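Diadenosine tetraphosphatase, putative (Trypanosoma brucei, PDB 2QJC) probably hydrolyses phosphate esters or anhydrides such as diadenosine tetraphosphate, as a manganese-binding member of the calcineurin-like phosphoesterase family. Local coordinates at residues Ala9-Leu14 with Pro127-Ile132; Leu50-Asp55 with Ala75-Gly80; Gly54-Lys59 with Thr121-Leu126. One frame throughout, in Å; residues are numbered along the deposited sequence.

Interaction 1 of 3, residues Ala9-Leu14 with Pro127-Ile132; sequences ANVVTL and PHIIRI
V12 reaches back along its neighbour to P127. Its CG2 branch lies beside the backbone N, while CG1 is anti to it (chi1 163°), and this brings CG2 against the CB-CG side of the proline ring, 3.5 Å from P127 CB. Further on, L14 and I130 touch by one branch each, L14 CD1 to I130 CG2 at 3.9 Å. V11 and T13 point to the other face of the sheet, where the R131 stem runs beside T13 and crosses V11: V11 CG1 is 3.9 Å from R131 CG, and T13 OG1 is 3.8 Å from R131 CD. A bend at chi3 (86°) then swings the guanidinium away, and its NH2 keeps a long, weak ion pair with E198. Strands 11-13 and 129-132 pair in parallel at the edge of a mixed five-stranded sheet, 11-13 being an outermost strand. V12 is bonded through both its N and its O to strand 129-132, flanking I130: its N gives a bond to I129 O (2.8 Å) and its O accepts from R131 N. At the strand entrance N10 O is gripped twice, by I129 N at 3.0 Å and by H128 N at 2.9 Å. The imidazole of H128 turns its CD2 edge to the N10 backbone, with N10 CA in the ring plane, and the side-chain amide plane of N10 is tilted 58° to the ring. A9 CB packs on H128 CB at 3.8 Å.

Interaction 2 of 3, residues Leu50-Asp55 with Ala75-Gly80; sequences LVAVGD and AYSVLG. With MN (manganese (II) ion), chain B.
A52 and S77 stand side by side on one face of the strand pair, A52 CB 3.4 Å from S77 OG. The serine hydroxyl, anti to the backbone N (chi1 177°), bonds to V78 O at 2.9 Å, which fixes its rotation against the methyl. Beyond the strands G54 and G80, lacking side chains, let the backbones come together, CA to CA 4.1 Å, and V78 CG2 lies 3.4 Å from V53 O. Strand 49-52, helix 63-73 and strand 76-77 form a beta-alpha-beta unit, whose parallel strands are joined by backbone hydrogen bonds Y76 N to L50 O and A52 N to Y76 O, continued just past the strand by V78 N to A52 O at 3.2 Å. In the last two the donor stands above the carbonyl plane. G54-D55 and G80 with N81, H82 and D83 are the Gly-Asp and Gly-Asn-His-Asp signatures of calcineurin-like phosphoesterases. On the opposite face the two segments meet more loosely: V51 CG2 comes to 4.1 Å of Y76 CB, I130 packs on both, and the phenol leads away on a partly exposed residue. D55 stands at the metal end. Its OD2 binds manganese at 2.1 Å, with water 1 a further ligand, while OD1 accepts from H82 N. D55 belongs to both manganese sites, with D26 and H28 in one and N81, H141 and H204 in the other.

Interaction 3 of 3, residues Gly54-Lys59 with Thr121-Leu126; sequences GDLVNK and TYLSQL. With MN (manganese (II) ion), chain B.
L56 and L123 run antiparallel alongside one another, and L56 carries most of this contact. Its CB points toward helix 117-124 but stays short of packing range, 4.7 Å from L123 CD2. CG comes hardly nearer. There the side chain forks. The CD2 branch turns to S77 of strand 76-77, whereas CD1, anti to CA (chi2 -180°), extends the chain straight into the group formed by Y122, L123 and L126. That single methyl touches all three: L123 CD2 at 3.8 Å, Y122 CE2 at 4.0 Å and L126 CD1 at 4.2 Å. It meets the phenol at the ring edge, near the ring plane, the leucine standing nearly perpendicular to the tyrosine side chain. Y122 is anchored at its far end, where OH is hydrogen-bonded to A75 O, so the edge offered to L56 is held in place. One residue on, V57 adds a lighter touch, CG1 to L123 CD1 at 4.3 Å. No hydrogen bond crosses between the segments; the contact is purely apolar.

The same loop includes D55 of the family's Gly-Asp signature. It bonds its backbone to D83, through D55 N and L56 N, and to the manganese ligand H28, whose ND1 is hydrogen-bonded to V57 O. Its apolar side chains pack on the surrounding elements: L56 and Y122 both rest on V67 of helix 63-73 and on S77 of strand 76-77, V57 packs against helix 81-91, and the C-terminal end of helix 117-124 and L126 just after it cover the CD1 methyl of L56.

In the fold
Interactions 2 and 3 are buried and share G54 and D55, so both include the loop after strand 49-52 that carries D55; interaction 1 is only partly buried, at a sheet edge. Interactions 1 and 2 are both parallel strand pairs built on backbone hydrogen bonds, but they belong to two different mixed sheets, which meet where I130 packs on V51, Y76 and V78 and where P127 O is hydrogen-bonded to L79 N. Interaction 3 has side-chain packing alone, and joins a loop to a helix. Its segment 121-126 runs directly into 127-132 of interaction 1, and L126 also packs on S77 and V78 of interaction 2, placing 75-80 between the other two contacts.

Interaction 1 of 3, residues Ala9-Leu14 with Pro127-Ile132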
loop_
_atom_site.group_PDB
_atom_site.type_symbol
_atom_site.label_atom_id
_atom_site.label_comp_id
_atom_site.label_asym_id
_atom_site.label_seq_id
_atom_site.Cartn_x
_atom_site.Cartn_y
_atom_site.Cartn_z
ATOM N N ALA A 9 -11.734 0.594 -10.532
ATOM C CA ALA A 9 -11.185 0.409 -9.192
ATOM C C ALA A 9 -12.062 1.112 -8.155
ATOM O O ALA A 9 -12.564 2.208 -8.394
ATOM C CB ALA A 9 -9.760 0.957 -9.138
ATOM N N ASN A 10 -12.227 0.481 -6.998
ATOM C CA ASN A 10 -13.060 1.026 -5.924
ATOM C C ASN A 10 -12.365 2.095 -5.079
ATOM O O ASN A 10 -11.260 1.882 -4.563
ATOM C CB ASN A 10 -13.555 -0.123 -5.038
ATOM C CG ASN A 10 -14.425 -1.114 -5.808
ATOM O OD1 ASN A 10 -14.631 -2.252 -5.379
ATOM N ND2 ASN A 10 -14.943 -0.676 -6.952
ATOM N N VAL A 11 -13.036 3.238 -4.940
ATOM C CA VAL A 11 -12.521 4.383 -4.190
ATOM C C VAL A 11 -13.280 4.696 -2.894
ATOM O O VAL A 11 -14.508 4.763 -2.878
ATOM C CB VAL A 11 -12.538 5.669 -5.069
ATOM C CG1 VAL A 11 -11.939 6.833 -4.305
ATOM C CG2 VAL A 11 -11.772 5.433 -6.371
ATOM N N VAL A 12 -12.530 4.895 -1.813
ATOM C CA VAL A 12 -13.096 5.233 -0.508
ATOM C C VAL A 12 -12.583 6.621 -0.108
ATOM O O VAL A 12 -11.386 6.898 -0.208
ATOM C CB VAL A 12 -12.683 4.185 0.568
ATOM C CG1 VAL A 12 -12.899 4.734 1.970
ATOM C CG2 VAL A 12 -13.496 2.927 0.388
ATOM N N THR A 13 -13.490 7.492 0.325
ATOM C CA THR A 13 -13.126 8.847 0.732
ATOM C C THR A 13 -13.387 9.095 2.221
ATOM O O THR A 13 -14.451 8.760 2.739
ATOM C CB THR A 13 -13.893 9.888 -0.112
ATOM O OG1 THR A 13 -13.521 9.741 -1.487
ATOM C CG2 THR A 13 -13.576 11.303 0.344
ATOM N N LEU A 14 -12.407 9.689 2.897
ATOM C CA LEU A 14 -12.506 9.971 4.327
ATOM C C LEU A 14 -12.373 11.473 4.636
ATOM O O LEU A 14 -11.338 11.932 5.125
ATOM C CB LEU A 14 -11.420 9.175 5.064
ATOM C CG LEU A 14 -11.489 7.652 4.878
ATOM C CD1 LEU A 14 -10.218 6.994 5.413
ATOM C CD2 LEU A 14 -12.716 7.105 5.603
ATOM N N PRO A 127 -10.658 -1.485 -0.291
ATOM C CA PRO A 127 -10.839 -0.747 -1.540
ATOM C C PRO A 127 -9.483 -0.705 -2.255
ATOM O O PRO A 127 -8.470 -1.160 -1.713
ATOM C CB PRO A 127 -11.281 0.631 -1.063
ATOM C CG PRO A 127 -10.461 0.812 0.178
ATOM C CD PRO A 127 -10.547 -0.563 0.856
ATOM N N HIS A 128 -9.464 -0.161 -3.465
ATOM C CA HIS A 128 -8.228 -0.060 -4.232
ATOM C C HIS A 128 -7.560 1.286 -3.968
ATOM O O HIS A 128 -6.329 1.405 -3.990
ATOM C CB HIS A 128 -8.529 -0.182 -5.726
ATOM C CG HIS A 128 -9.146 -1.488 -6.117
ATOM N ND1 HIS A 128 -8.413 -2.648 -6.253
ATOM C CD2 HIS A 128 -10.429 -1.819 -6.396
ATOM C CE1 HIS A 128 -9.218 -3.637 -6.599
ATOM N NE2 HIS A 128 -10.448 -3.161 -6.692
ATOM N N ILE A 129 -8.386 2.298 -3.721
ATOM C CA ILE A 129 -7.901 3.650 -3.491
ATOM C C ILE A 129 -8.589 4.323 -2.311
ATOM O O ILE A 129 -9.795 4.188 -2.129
ATOM C CB ILE A 129 -8.135 4.521 -4.747
ATOM C CG1 ILE A 129 -7.409 3.902 -5.943
ATOM C CG2 ILE A 129 -7.657 5.952 -4.502
ATOM C CD1 ILE A 129 -7.798 4.502 -7.277
ATOM N N ILE A 130 -7.815 5.049 -1.510
ATOM C CA ILE A 130 -8.372 5.777 -0.374
ATOM C C ILE A 130 -7.944 7.237 -0.460
ATOM O O ILE A 130 -6.753 7.540 -0.589
ATOM C CB ILE A 130 -7.909 5.184 0.984
ATOM C CG1 ILE A 130 -8.494 3.783 1.160
ATOM C CG2 ILE A 130 -8.368 6.088 2.147
ATOM C CD1 ILE A 130 -7.988 3.064 2.400
ATOM N N ARG A 131 -8.923 8.138 -0.415
ATOM C CA ARG A 131 -8.654 9.572 -0.472
ATOM C C ARG A 131 -8.756 10.170 0.935
ATOM O O ARG A 131 -9.730 9.920 1.652
ATOM C CB ARG A 131 -9.657 10.277 -1.397
ATOM C CG ARG A 131 -9.728 9.726 -2.809
ATOM C CD ARG A 131 -10.622 10.592 -3.710
ATOM N NE ARG A 131 -9.883 11.709 -4.295
ATOM C CZ ARG A 131 -10.384 12.563 -5.185
ATOM N NH1 ARG A 131 -11.638 12.440 -5.596
ATOM N NH2 ARG A 131 -9.617 13.524 -5.690
ATOM N N ILE A 132 -7.748 10.952 1.317
ATOM C CA ILE A 132 -7.685 11.610 2.631
ATOM C C ILE A 132 -7.500 13.093 2.309
ATOM O O ILE A 132 -6.403 13.653 2.460
ATOM C CB ILE A 132 -6.475 11.094 3.454
ATOM C CG1 ILE A 132 -6.546 9.572 3.577
ATOM C CG2 ILE A 132 -6.472 11.726 4.852
ATOM C CD1 ILE A 132 -5.243 8.936 4.019
#

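Interaction 2 of 3, residues Leu50-Asp55 with Ala75-Gly80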
loop_
_atom_site.group_PDB
_atom_site.type_symbol
_atom_site.label_atom_id
_atom_site.label_comp_id
_atom_site.label_asym_id
_atom_site.label_seq_id
_atom_site.Cartn_x
_atom_site.Cartn_y
_atom_site.Cartn_z
ATOM N N LEU A 50 -4.614 4.800 11.044
ATOM C CA LEU A 50 -3.584 4.029 10.362
ATOM C C LEU A 50 -4.093 3.566 8.998
ATOM O O LEU A 50 -5.234 3.119 8.873
ATOM C CB LEU A 50 -3.194 2.823 11.225
ATOM C CG LEU A 50 -2.094 1.893 10.707
ATOM C CD1 LEU A 50 -0.807 2.683 10.429
ATOM C CD2 LEU A 50 -1.838 0.808 11.747
ATOM N N VAL A 51 -3.253 3.698 7.975
ATOM C CA VAL A 51 -3.625 3.270 6.623
ATOM C C VAL A 51 -2.471 2.501 5.971
ATOM O O VAL A 51 -1.364 3.022 5.860
ATOM C CB VAL A 51 -3.975 4.481 5.716
ATOM C CG1 VAL A 51 -4.481 3.998 4.377
ATOM C CG2 VAL A 51 -5.009 5.368 6.389
ATOM N N ALA A 52 -2.729 1.266 5.549
ATOM C CA ALA A 52 -1.712 0.445 4.887
ATOM C C ALA A 52 -1.810 0.581 3.367
ATOM O O ALA A 52 -2.876 0.882 2.835
ATOM C CB ALA A 52 -1.881 -1.015 5.282
ATOM N N VAL A 53 -0.699 0.355 2.669
ATOM C CA VAL A 53 -0.686 0.444 1.210
ATOM C C VAL A 53 -1.013 -0.915 0.568
ATOM O O VAL A 53 -1.006 -1.062 -0.656
ATOM C CB VAL A 53 0.686 0.934 0.670
ATOM C CG1 VAL A 53 1.018 2.317 1.253
ATOM C CG2 VAL A 53 1.779 -0.090 0.982
ATOM N N GLY A 54 -1.305 -1.910 1.400
ATOM C CA GLY A 54 -1.634 -3.218 0.864
ATOM C C GLY A 54 -0.469 -4.183 0.906
ATOM O O GLY A 54 0.638 -3.806 1.289
ATOM N N ASP A 55 -0.714 -5.422 0.484
ATOM C CA ASP A 55 0.308 -6.462 0.505
ATOM C C ASP A 55 0.576 -6.757 1.973
ATOM O O ASP A 55 1.704 -6.670 2.461
ATOM C CB ASP A 55 1.586 -5.995 -0.212
ATOM C CG ASP A 55 1.677 -6.509 -1.643
ATOM O OD1 ASP A 55 0.636 -6.919 -2.202
ATOM O OD2 ASP A 55 2.792 -6.500 -2.212
ATOM N N ALA A 75 -7.768 -0.097 11.747
ATOM C CA ALA A 75 -6.938 0.420 10.662
ATOM C C ALA A 75 -7.497 0.192 9.260
ATOM O O ALA A 75 -8.208 -0.786 9.004
ATOM C CB ALA A 75 -5.542 -0.189 10.754
ATOM N N TYR A 76 -7.156 1.106 8.352
ATOM C CA TYR A 76 -7.574 1.027 6.952
ATOM C C TYR A 76 -6.443 0.445 6.106
ATOM O O TYR A 76 -5.305 0.326 6.560
ATOM C CB TYR A 76 -7.900 2.423 6.412
ATOM C CG TYR A 76 -9.232 2.973 6.853
ATOM C CD1 TYR A 76 -10.399 2.670 6.152
ATOM C CD2 TYR A 76 -9.328 3.801 7.972
ATOM C CE1 TYR A 76 -11.632 3.183 6.552
ATOM C CE2 TYR A 76 -10.560 4.319 8.385
ATOM C CZ TYR A 76 -11.704 4.005 7.670
ATOM O OH TYR A 76 -12.921 4.502 8.077
ATOM N N SER A 77 -6.766 0.095 4.869
ATOM C CA SER A 77 -5.778 -0.436 3.939
ATOM C C SER A 77 -6.364 -0.577 2.553
ATOM O O SER A 77 -7.560 -0.856 2.402
ATOM C CB SER A 77 -5.284 -1.810 4.385
ATOM O OG SER A 77 -4.380 -2.336 3.427
ATOM N N VAL A 78 -5.540 -0.357 1.531
ATOM C CA VAL A 78 -6.038 -0.570 0.188
ATOM C C VAL A 78 -5.623 -1.990 -0.149
ATOM O O VAL A 78 -4.885 -2.632 0.618
ATOM C CB VAL A 78 -5.483 0.455 -0.856
ATOM C CG1 VAL A 78 -6.127 1.816 -0.610
ATOM C CG2 VAL A 78 -3.954 0.547 -0.795
ATOM N N LEU A 79 -6.114 -2.490 -1.276
ATOM C CA LEU A 79 -5.812 -3.851 -1.700
ATOM C C LEU A 79 -4.513 -3.943 -2.487
ATOM O O LEU A 79 -4.325 -3.209 -3.461
ATOM C CB LEU A 79 -6.962 -4.384 -2.552
ATOM C CG LEU A 79 -6.922 -5.863 -2.942
ATOM C CD1 LEU A 79 -6.903 -6.728 -1.682
ATOM C CD2 LEU A 79 -8.143 -6.187 -3.794
ATOM N N GLY A 80 -3.620 -4.835 -2.053
ATOM C CA GLY A 80 -2.349 -5.029 -2.743
ATOM C C GLY A 80 -2.494 -6.159 -3.756
ATOM O O GLY A 80 -3.509 -6.855 -3.740
HETATM MN MN MN B . 4.836 -6.079 -1.988
HETATM O O HOH W 1 7.034 -5.662 -1.816
#

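Interaction 3 of 3, residues Gly54-Lys59 with Thr121-Leu126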
loop_
_atom_site.group_PDB
_atom_site.type_symbol
_atom_site.label_atom_id
_atom_site.label_comp_id
_atom_site.label_asym_id
_atom_site.label_seq_id
_atom_site.Cartn_x
_atom_site.Cartn_y
_atom_site.Cartn_z
ATOM N N GLY A 54 -1.305 -1.910 1.400
ATOM C CA GLY A 54 -1.634 -3.218 0.864
ATOM C C GLY A 54 -0.469 -4.183 0.906
ATOM O O GLY A 54 0.638 -3.806 1.289
ATOM N N ASP A 55 -0.714 -5.422 0.484
ATOM C CA ASP A 55 0.308 -6.462 0.505
ATOM C C ASP A 55 0.576 -6.757 1.973
ATOM O O ASP A 55 1.704 -6.670 2.461
ATOM C CB ASP A 55 1.586 -5.995 -0.212
ATOM C CG ASP A 55 1.677 -6.509 -1.643
ATOM O OD1 ASP A 55 0.636 -6.919 -2.202
ATOM O OD2 ASP A 55 2.792 -6.500 -2.212
ATOM N N LEU A 56 -0.502 -7.099 2.669
ATOM C CA LEU A 56 -0.461 -7.417 4.087
ATOM C C LEU A 56 0.041 -8.836 4.337
ATOM O O LEU A 56 0.568 -9.143 5.413
ATOM C CB LEU A 56 -1.866 -7.285 4.671
ATOM C CG LEU A 56 -2.650 -6.051 4.228
ATOM C CD1 LEU A 56 -4.018 -6.055 4.893
ATOM C CD2 LEU A 56 -1.861 -4.791 4.589
ATOM N N VAL A 57 -0.112 -9.689 3.330
ATOM C CA VAL A 57 0.266 -11.093 3.447
ATOM C C VAL A 57 1.395 -11.587 2.538
ATOM O O VAL A 57 1.979 -10.832 1.749
ATOM C CB VAL A 57 -0.963 -11.985 3.185
ATOM C CG1 VAL A 57 -2.171 -11.443 3.950
ATOM C CG2 VAL A 57 -1.264 -12.024 1.690
ATOM N N ASN A 58 1.682 -12.880 2.674
ATOM C CA ASN A 58 2.700 -13.575 1.894
ATOM C C ASN A 58 4.133 -13.160 2.224
ATOM O O ASN A 58 4.393 -12.019 2.621
ATOM C CB ASN A 58 2.419 -13.383 0.398
ATOM C CG ASN A 58 3.042 -14.472 -0.465
ATOM O OD1 ASN A 58 3.198 -15.614 -0.029
ATOM N ND2 ASN A 58 3.376 -14.128 -1.700
ATOM N N LYS A 59 5.048 -14.116 2.066
ATOM C CA LYS A 59 6.483 -13.942 2.310
ATOM C C LYS A 59 6.904 -13.865 3.779
ATOM O O LYS A 59 7.861 -14.524 4.189
ATOM C CB LYS A 59 7.022 -12.701 1.573
ATOM C CG LYS A 59 6.566 -12.541 0.116
ATOM C CD LYS A 59 6.341 -13.877 -0.593
ATOM C CE LYS A 59 7.602 -14.738 -0.664
ATOM N NZ LYS A 59 7.351 -16.007 -1.415
ATOM N N THR A 121 -12.313 -12.164 5.419
ATOM C CA THR A 121 -13.349 -11.140 5.412
ATOM C C THR A 121 -12.757 -9.736 5.394
ATOM O O THR A 121 -13.225 -8.876 4.649
ATOM C CB THR A 121 -14.279 -11.291 6.634
ATOM O OG1 THR A 121 -15.021 -12.509 6.510
ATOM C CG2 THR A 121 -15.248 -10.130 6.723
ATOM N N TYR A 122 -11.727 -9.513 6.208
ATOM C CA TYR A 122 -11.071 -8.210 6.279
ATOM C C TYR A 122 -10.487 -7.828 4.927
ATOM O O TYR A 122 -10.646 -6.691 4.477
ATOM C CB TYR A 122 -9.952 -8.217 7.326
ATOM C CG TYR A 122 -9.228 -6.891 7.458
ATOM C CD1 TYR A 122 -9.691 -5.897 8.322
ATOM C CD2 TYR A 122 -8.097 -6.616 6.688
ATOM C CE1 TYR A 122 -9.038 -4.652 8.419
ATOM C CE2 TYR A 122 -7.439 -5.378 6.769
ATOM C CZ TYR A 122 -7.911 -4.405 7.634
ATOM O OH TYR A 122 -7.256 -3.195 7.711
ATOM N N LEU A 123 -9.805 -8.778 4.288
ATOM C CA LEU A 123 -9.187 -8.548 2.980
ATOM C C LEU A 123 -10.227 -8.332 1.890
ATOM O O LEU A 123 -10.037 -7.533 0.973
ATOM C CB LEU A 123 -8.319 -9.746 2.576
ATOM C CG LEU A 123 -7.085 -10.089 3.414
ATOM C CD1 LEU A 123 -6.346 -11.247 2.763
ATOM C CD2 LEU A 123 -6.179 -8.881 3.518
ATOM N N SER A 124 -11.327 -9.058 2.001
ATOM C CA SER A 124 -12.396 -8.997 1.023
ATOM C C SER A 124 -13.129 -7.656 0.987
ATOM O O SER A 124 -13.892 -7.394 0.065
ATOM C CB SER A 124 -13.388 -10.128 1.301
ATOM O OG SER A 124 -14.340 -10.234 0.262
ATOM N N GLN A 125 -12.895 -6.805 1.979
ATOM C CA GLN A 125 -13.571 -5.512 2.018
ATOM C C GLN A 125 -12.661 -4.322 1.721
ATOM O O GLN A 125 -13.094 -3.175 1.806
ATOM C CB GLN A 125 -14.240 -5.322 3.385
ATOM C CG GLN A 125 -13.278 -5.390 4.564
ATOM C CD GLN A 125 -14.000 -5.542 5.896
ATOM O OE1 GLN A 125 -14.822 -4.703 6.270
ATOM N NE2 GLN A 125 -13.693 -6.617 6.617
ATOM N N LEU A 126 -11.411 -4.589 1.355
ATOM C CA LEU A 126 -10.467 -3.515 1.069
ATOM C C LEU A 126 -10.679 -2.829 -0.277
ATOM O O LEU A 126 -10.854 -3.487 -1.299
ATOM C CB LEU A 126 -9.026 -4.039 1.113
ATOM C CG LEU A 126 -8.512 -4.744 2.372
ATOM C CD1 LEU A 126 -7.047 -5.083 2.162
ATOM C CD2 LEU A 126 -8.687 -3.857 3.611
HETATM MN MN MN B . 4.836 -6.079 -1.988
HETATM O O HOH W 1 7.034 -5.662 -1.816
#